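Local coordinates for protein acyl-coenzyme A oxidase acox-1.2 (Caenorhabditis elegans, PDB 5K3J) that catalyses the FAD-dependent desaturation that begins peroxisomal beta-oxidation of the coenzyme A ester of an ascaroside pheromone with a five-carbon omega side chain, at residues A642-L645 with P646-K650; K459-G462 with P463-Y467; I418-V421 with Y422-I426. All blocks are in the same frame, centred on the assembly; numbering follows the deposited sequence.

Contact 1 (A642-L645 with P646-K650)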
loop_
_atom_site.group_PDB
_atom_site.type_symbol
_atom_site.label_atom_id
_atom_site.label_comp_id
_atom_site.label_asym_id
_atom_site.label_seq_id
_atom_site.Cartn_x
_atom_site.Cartn_y
_atom_site.Cartn_z
ATOM N N ALA A 642 -22.666 -20.765 8.914
ATOM C CA ALA A 642 -24.084 -20.742 9.241
ATOM C C ALA A 642 -24.815 -19.757 8.334
ATOM O O ALA A 642 -24.219 -18.802 7.829
ATOM C CB ALA A 642 -24.292 -20.383 10.703
ATOM N N ASP A 643 -26.104 -19.994 8.126
ATOM C CA ASP A 643 -26.911 -19.125 7.283
ATOM C C ASP A 643 -27.272 -17.858 8.052
ATOM O O ASP A 643 -27.092 -16.745 7.558
ATOM C CB ASP A 643 -28.165 -19.857 6.810
ATOM C CG ASP A 643 -28.878 -19.128 5.697
ATOM O OD1 ASP A 643 -28.229 -18.318 5.004
ATOM O OD2 ASP A 643 -30.088 -19.373 5.516
ATOM N N VAL A 644 -27.771 -18.037 9.271
ATOM C CA VAL A 644 -28.068 -16.914 10.149
ATOM C C VAL A 644 -26.966 -16.788 11.187
ATOM O O VAL A 644 -26.813 -17.657 12.047
ATOM C CB VAL A 644 -29.422 -17.078 10.859
ATOM C CG1 VAL A 644 -29.664 -15.918 11.809
ATOM C CG2 VAL A 644 -30.552 -17.195 9.842
ATOM N N LEU A 645 -26.196 -15.709 11.093
ATOM C CA LEU A 645 -25.103 -15.463 12.022
ATOM C C LEU A 645 -25.591 -15.340 13.459
ATOM O O LEU A 645 -26.601 -14.685 13.722
ATOM C CB LEU A 645 -24.341 -14.193 11.632
ATOM C CG LEU A 645 -23.571 -14.202 10.310
ATOM C CD1 LEU A 645 -22.832 -12.887 10.109
ATOM C CD2 LEU A 645 -22.601 -15.369 10.249
ATOM N N PRO A 646 -24.874 -15.988 14.390
ATOM C CA PRO A 646 -25.070 -15.858 15.837
ATOM C C PRO A 646 -25.200 -14.398 16.268
ATOM O O PRO A 646 -26.019 -14.066 17.128
ATOM C CB PRO A 646 -23.802 -16.488 16.408
ATOM C CG PRO A 646 -23.450 -17.544 15.406
ATOM C CD PRO A 646 -23.859 -17.006 14.061
ATOM N N SER A 647 -24.405 -13.528 15.656
ATOM C CA SER A 647 -24.440 -12.109 15.985
ATOM C C SER A 647 -25.677 -11.409 15.424
ATOM O O SER A 647 -26.085 -10.362 15.928
ATOM C CB SER A 647 -23.177 -11.417 15.473
ATOM O OG SER A 647 -23.058 -11.551 14.067
ATOM N N VAL A 648 -26.271 -11.977 14.378
ATOM C CA VAL A 648 -27.501 -11.413 13.821
ATOM C C VAL A 648 -28.692 -11.756 14.707
ATOM O O VAL A 648 -29.538 -10.906 14.986
ATOM C CB VAL A 648 -27.781 -11.917 12.392
ATOM C CG1 VAL A 648 -29.160 -11.463 11.926
ATOM C CG2 VAL A 648 -26.719 -11.422 11.438
ATOM N N GLU A 649 -28.751 -13.013 15.129
ATOM C CA GLU A 649 -29.778 -13.496 16.040
ATOM C C GLU A 649 -29.717 -12.760 17.373
ATOM O O GLU A 649 -30.744 -12.470 17.988
ATOM C CB GLU A 649 -29.605 -14.997 16.271
ATOM C CG GLU A 649 -30.658 -15.620 17.164
ATOM C CD GLU A 649 -31.984 -15.813 16.448
ATOM O OE1 GLU A 649 -32.009 -16.506 15.406
ATOM O OE2 GLU A 649 -33.002 -15.267 16.924
ATOM N N LYS A 650 -28.501 -12.462 17.815
ATOM C CA LYS A 650 -28.293 -11.851 19.122
ATOM C C LYS A 650 -28.470 -10.333 19.124
ATOM O O LYS A 650 -28.951 -9.768 20.105
ATOM C CB LYS A 650 -26.900 -12.200 19.652
ATOM C CG LYS A 650 -26.556 -11.538 20.979
ATOM C CD LYS A 650 -25.166 -11.918 21.451
ATOM C CE LYS A 650 -24.855 -11.266 22.789
ATOM N NZ LYS A 650 -23.478 -11.596 23.246
#
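Leu-645 ends an irregular approach and passes directly into the helix at Pro-646, and its carbonyl oxygen accepts two backbone N-H groups of the first turn. Val-648 N gives the bent bond, 2.8 Å to Leu-645 O, and comes from above the carbonyl plane. Glu-649 N lies 3.1 Å from Leu-645 O, and its N-H points almost straight at that oxygen (166°). Lys-650 N then bonds to Pro-646 O and carries the winding on. Leu-645 is thus at the N-cap position of helix 646-661, the last helix of the chain. Its side chain has no polar atom to cap the first turn; the bonds at Leu-645 O are those that open the helix. Pro-646, the first helical residue, has no N-H that would need an acceptor.

The side chains pack close to the backbone. Leu-645 CB sits 3.7 Å from Val-648 CG2. Ser-647 OG stands 3.8 Å from the same Leu-645 CB. The leucine CG is anti to its own carbonyl carbon (chi1 -66°), and one methyl, CD1, lies 4.2 Å from Ser-647 OG. Val-644 CG1 makes a looser contact with Val-648 CB, at 4.5 Å. Glu-649 turns its carboxylate to Lys-653, one turn on, in a salt bridge. His-226 of the second subunit packs on both Val-644 and Val-648, and Lys-193 of that subunit binds Ala-642 O.

Contact 2 (K459-G462 with P463-Y467)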
loop_
_atom_site.group_PDB
_atom_site.type_symbol
_atom_site.label_atom_id
_atom_site.label_comp_id
_atom_site.label_asym_id
_atom_site.label_seq_id
_atom_site.Cartn_x
_atom_site.Cartn_y
_atom_site.Cartn_z
ATOM N N LYS A 459 40.740 8.713 -9.867
ATOM C CA LYS A 459 41.202 7.342 -10.045
ATOM C C LYS A 459 40.998 6.505 -8.785
ATOM O O LYS A 459 41.315 5.316 -8.764
ATOM C CB LYS A 459 42.673 7.314 -10.450
ATOM C CG LYS A 459 42.890 7.368 -11.951
ATOM C CD LYS A 459 44.156 6.632 -12.352
ATOM C CE LYS A 459 44.050 5.148 -12.036
ATOM N NZ LYS A 459 44.948 4.337 -12.905
ATOM N N LYS A 460 40.476 7.125 -7.731
ATOM C CA LYS A 460 40.076 6.378 -6.545
ATOM C C LYS A 460 38.662 5.835 -6.724
ATOM O O LYS A 460 38.187 5.023 -5.931
ATOM C CB LYS A 460 40.156 7.253 -5.295
ATOM C CG LYS A 460 41.514 7.249 -4.609
ATOM C CD LYS A 460 41.828 5.888 -4.003
ATOM C CE LYS A 460 40.856 5.538 -2.886
ATOM N NZ LYS A 460 40.923 6.506 -1.754
ATOM N N LEU A 461 37.996 6.293 -7.780
ATOM C CA LEU A 461 36.611 5.919 -8.041
ATOM C C LEU A 461 36.484 4.486 -8.546
ATOM O O LEU A 461 37.271 4.036 -9.379
ATOM C CB LEU A 461 35.983 6.882 -9.055
ATOM C CG LEU A 461 35.166 8.072 -8.541
ATOM C CD1 LEU A 461 35.934 8.886 -7.512
ATOM C CD2 LEU A 461 34.741 8.953 -9.708
ATOM N N GLY A 462 35.485 3.775 -8.033
ATOM C CA GLY A 462 35.148 2.457 -8.534
ATOM C C GLY A 462 34.414 2.577 -9.856
ATOM O O GLY A 462 34.083 3.684 -10.284
ATOM N N PRO A 463 34.149 1.438 -10.514
ATOM C CA PRO A 463 33.482 1.425 -11.821
ATOM C C PRO A 463 32.043 1.925 -11.730
ATOM O O PRO A 463 31.518 2.498 -12.684
ATOM C CB PRO A 463 33.519 -0.054 -12.227
ATOM C CG PRO A 463 34.529 -0.696 -11.314
ATOM C CD PRO A 463 34.466 0.080 -10.043
ATOM N N VAL A 464 31.417 1.705 -10.581
ATOM C CA VAL A 464 30.045 2.143 -10.360
ATOM C C VAL A 464 29.980 3.667 -10.314
ATOM O O VAL A 464 29.029 4.275 -10.806
ATOM C CB VAL A 464 29.471 1.564 -9.051
ATOM C CG1 VAL A 464 28.000 1.918 -8.911
ATOM C CG2 VAL A 464 29.660 0.055 -9.002
ATOM N N ALA A 465 31.002 4.279 -9.726
ATOM C CA ALA A 465 31.037 5.729 -9.564
ATOM C C ALA A 465 31.716 6.428 -10.742
ATOM O O ALA A 465 31.521 7.625 -10.951
ATOM C CB ALA A 465 31.738 6.091 -8.265
ATOM N N SER A 466 32.504 5.661 -11.496
ATOM C CA SER A 466 33.288 6.147 -12.635
ATOM C C SER A 466 32.632 7.239 -13.475
ATOM O O SER A 466 33.256 8.257 -13.777
ATOM C CB SER A 466 33.629 4.975 -13.557
ATOM O OG SER A 466 33.763 5.413 -14.900
ATOM N N TYR A 467 31.371 7.023 -13.840
ATOM C CA TYR A 467 30.663 7.903 -14.768
ATOM C C TYR A 467 30.511 9.330 -14.249
ATOM O O TYR A 467 30.115 10.224 -14.996
ATOM C CB TYR A 467 29.277 7.329 -15.084
ATOM C CG TYR A 467 28.264 7.530 -13.978
ATOM C CD1 TYR A 467 28.190 6.648 -12.906
ATOM C CD2 TYR A 467 27.377 8.602 -14.005
ATOM C CE1 TYR A 467 27.263 6.832 -11.892
ATOM C CE2 TYR A 467 26.451 8.793 -12.997
ATOM C CZ TYR A 467 26.397 7.905 -11.943
ATOM O OH TYR A 467 25.474 8.093 -10.938
#
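The backbone from Gly-462 to Ser-466 closes one helix-like turn, which follows the short 3-10 piece at Lys-459 and Lys-460. Gly-462 O faces into this turn and is approached by two N-H groups. Ser-466 N is 2.8 Å from Gly-462 O, but the bond is bent and weak. Ala-465 N is 3.2 Å from Gly-462 O and is weak too, with an N-H to oxygen angle of 127°. Pro-463 starts the turn. It has no N-H to offer, and its CB points away from Lys-459 to Gly-462 while its CD lies against Gly-462.

The apolar contact is made by Leu-461 and Ala-465, which meet across the turn. Leu-461 CG lies 4.0 Å from Ala-465 CB. One branch reaches further, so that Leu-461 CD2 rests 3.7 Å from Ala-465 O. Ser-466 adds its CB, which stands 3.5 Å from Gly-462 O.

The turn belongs to the linker between helix 435-450 and helix 481-507. Ala-465 also packs on Tyr-445 and Ser-449 of the first of these helices. The ring of Tyr-467 has Val-464 O at the edge, in plane. Its OH bonds to His-530 of helix 520-543, and its carbonyl oxygen bonds to Arg-492 of helix 481-507. The side chain of Val-464 is about 11 Å from that of Ser-527, an ATP-binding residue.

Gly-462 O takes two bonds, both bent and weak. Hydrogen bonds between the two segments therefore hold the turn only loosely, and Leu-461 with Ala-465 adds an apolar contact across it.

Contact 3 (I418-V421 with Y422-I426); sequences ISVV and YGIAI
Gly-423 N donates to Ser-419 O over 2.8 Å, and the bond is nearly straight, with 169° at the hydrogen. Ile-424 N binds Val-420 O at the same 2.8 Å, and Tyr-422 N binds Ile-418 O in a more bent bond. Ala-425 N is a little further off, 3.2 Å from Val-421 O. These four bonds, each from a residue to the one four places back, make helix 418-426 a regular alpha helix, in the C-alpha1 region of the acyl-CoA oxidase family.

The side chains lean on carbonyl oxygens more than on one another. Ile-424 CG1 is anti to its own carbonyl carbon (chi1 -74°), and this brings it 3.4 Å from Val-420 O. Its contact with the valine side chain is looser, 4.3 Å between Ile-424 CG1 and Val-420 CG1. Tyr-422 CB lies 3.4 Å from Ile-418 O. One face of the tyrosine ring takes Ile-426 CB, offset toward the rim.

The Tyr-422 OH bonds to Glu-401 of the second subunit, and Gly-423 O accepts from Tyr-412 of that subunit. Phe-303 of helix 287-315 packs on Val-421, Ile-424 and Ala-425. The Ile-424 side chain is about 7 Å from that of Glu-299, a determinant of substrate specificity. The four N-H groups of 422-425 are thus satisfied within the helix, while Tyr-422 OH and Gly-423 O place polar bonds at the dimer interface.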
loop_
_atom_site.group_PDB
_atom_site.type_symbol
_atom_site.label_atom_id
_atom_site.label_comp_id
_atom_site.label_asym_id
_atom_site.label_seq_id
_atom_site.Cartn_x
_atom_site.Cartn_y
_atom_site.Cartn_z
ATOM N N ILE A 418 -2.808 -10.749 -3.462
ATOM C CA ILE A 418 -1.859 -9.691 -3.788
ATOM C C ILE A 418 -1.714 -8.699 -2.631
ATOM O O ILE A 418 -0.669 -8.066 -2.466
ATOM C CB ILE A 418 -2.286 -8.962 -5.074
ATOM C CG1 ILE A 418 -2.500 -9.981 -6.199
ATOM C CG2 ILE A 418 -1.247 -7.931 -5.477
ATOM C CD1 ILE A 418 -3.049 -9.394 -7.467
ATOM N N SER A 419 -2.757 -8.587 -1.815
ATOM C CA SER A 419 -2.711 -7.729 -0.635
ATOM C C SER A 419 -1.720 -8.280 0.387
ATOM O O SER A 419 -0.971 -7.524 1.007
ATOM C CB SER A 419 -4.097 -7.592 -0.007
ATOM O OG SER A 419 -4.557 -8.828 0.503
ATOM N N VAL A 420 -1.722 -9.601 0.557
ATOM C CA VAL A 420 -0.746 -10.277 1.409
ATOM C C VAL A 420 0.673 -9.983 0.942
ATOM O O VAL A 420 1.506 -9.499 1.717
ATOM C CB VAL A 420 -0.943 -11.801 1.420
ATOM C CG1 VAL A 420 0.256 -12.493 2.082
ATOM C CG2 VAL A 420 -2.249 -12.173 2.104
ATOM N N VAL A 421 0.929 -10.296 -0.325
ATOM C CA VAL A 421 2.205 -10.038 -0.971
ATOM C C VAL A 421 2.613 -8.584 -0.831
ATOM O O VAL A 421 3.795 -8.274 -0.653
ATOM C CB VAL A 421 2.150 -10.417 -2.467
ATOM C CG1 VAL A 421 3.472 -10.098 -3.153
ATOM C CG2 VAL A 421 1.804 -11.885 -2.620
ATOM N N TYR A 422 1.637 -7.689 -0.899
ATOM C CA TYR A 422 1.947 -6.285 -0.712
ATOM C C TYR A 422 2.377 -6.048 0.728
ATOM O O TYR A 422 3.444 -5.488 0.976
ATOM C CB TYR A 422 0.764 -5.384 -1.034
ATOM C CG TYR A 422 1.080 -3.943 -0.744
ATOM C CD1 TYR A 422 1.926 -3.226 -1.579
ATOM C CD2 TYR A 422 0.586 -3.315 0.390
ATOM C CE1 TYR A 422 2.253 -1.916 -1.308
ATOM C CE2 TYR A 422 0.906 -2.002 0.670
ATOM C CZ TYR A 422 1.743 -1.307 -0.186
ATOM O OH TYR A 422 2.079 0.002 0.067
ATOM N N GLY A 423 1.550 -6.489 1.677
ATOM C CA GLY A 423 1.835 -6.308 3.094
ATOM C C GLY A 423 3.191 -6.849 3.509
ATOM O O GLY A 423 3.910 -6.222 4.282
ATOM N N ILE A 424 3.540 -8.017 2.982
ATOM C CA ILE A 424 4.813 -8.659 3.291
ATOM C C ILE A 424 6.012 -7.859 2.769
ATOM O O ILE A 424 6.883 -7.449 3.542
ATOM C CB ILE A 424 4.868 -10.092 2.711
ATOM C CG1 ILE A 424 3.984 -11.035 3.528
ATOM C CG2 ILE A 424 6.291 -10.610 2.687
ATOM C CD1 ILE A 424 4.392 -11.142 4.982
ATOM N N ALA A 425 6.043 -7.626 1.462
ATOM C CA ALA A 425 7.199 -7.016 0.814
ATOM C C ALA A 425 7.406 -5.553 1.199
ATOM O O ALA A 425 8.544 -5.106 1.345
ATOM C CB ALA A 425 7.069 -7.141 -0.690
ATOM N N ILE A 426 6.309 -4.818 1.363
ATOM C CA ILE A 426 6.376 -3.381 1.636
ATOM C C ILE A 426 7.128 -3.100 2.932
ATOM O O ILE A 426 7.644 -2.001 3.135
ATOM C CB ILE A 426 4.968 -2.741 1.715
ATOM C CG1 ILE A 426 5.051 -1.217 1.570
ATOM C CG2 ILE A 426 4.252 -3.138 3.007
ATOM C CD1 ILE A 426 5.737 -0.762 0.315
#

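In the fold
Along the chain the order is contact 3, contact 2, contact 1, and none of them touches another. Contact 3 is the most central, about 11 Å from the middle of the chain, on buried helix 418-426. Contact 2 follows in the linker after helix 435-450, with its centre about 37 Å from that of contact 3. Contact 1 starts the C-terminal helix 646-661, on the far side of the chain's centre from contact 2, with about 69 Å between their centres. Contacts 1 and 3 both meet the second subunit, so the dimer interface reaches from near the substrate and FAD out to the C-terminal helix. Contact 2 touches no other chain of the assembly.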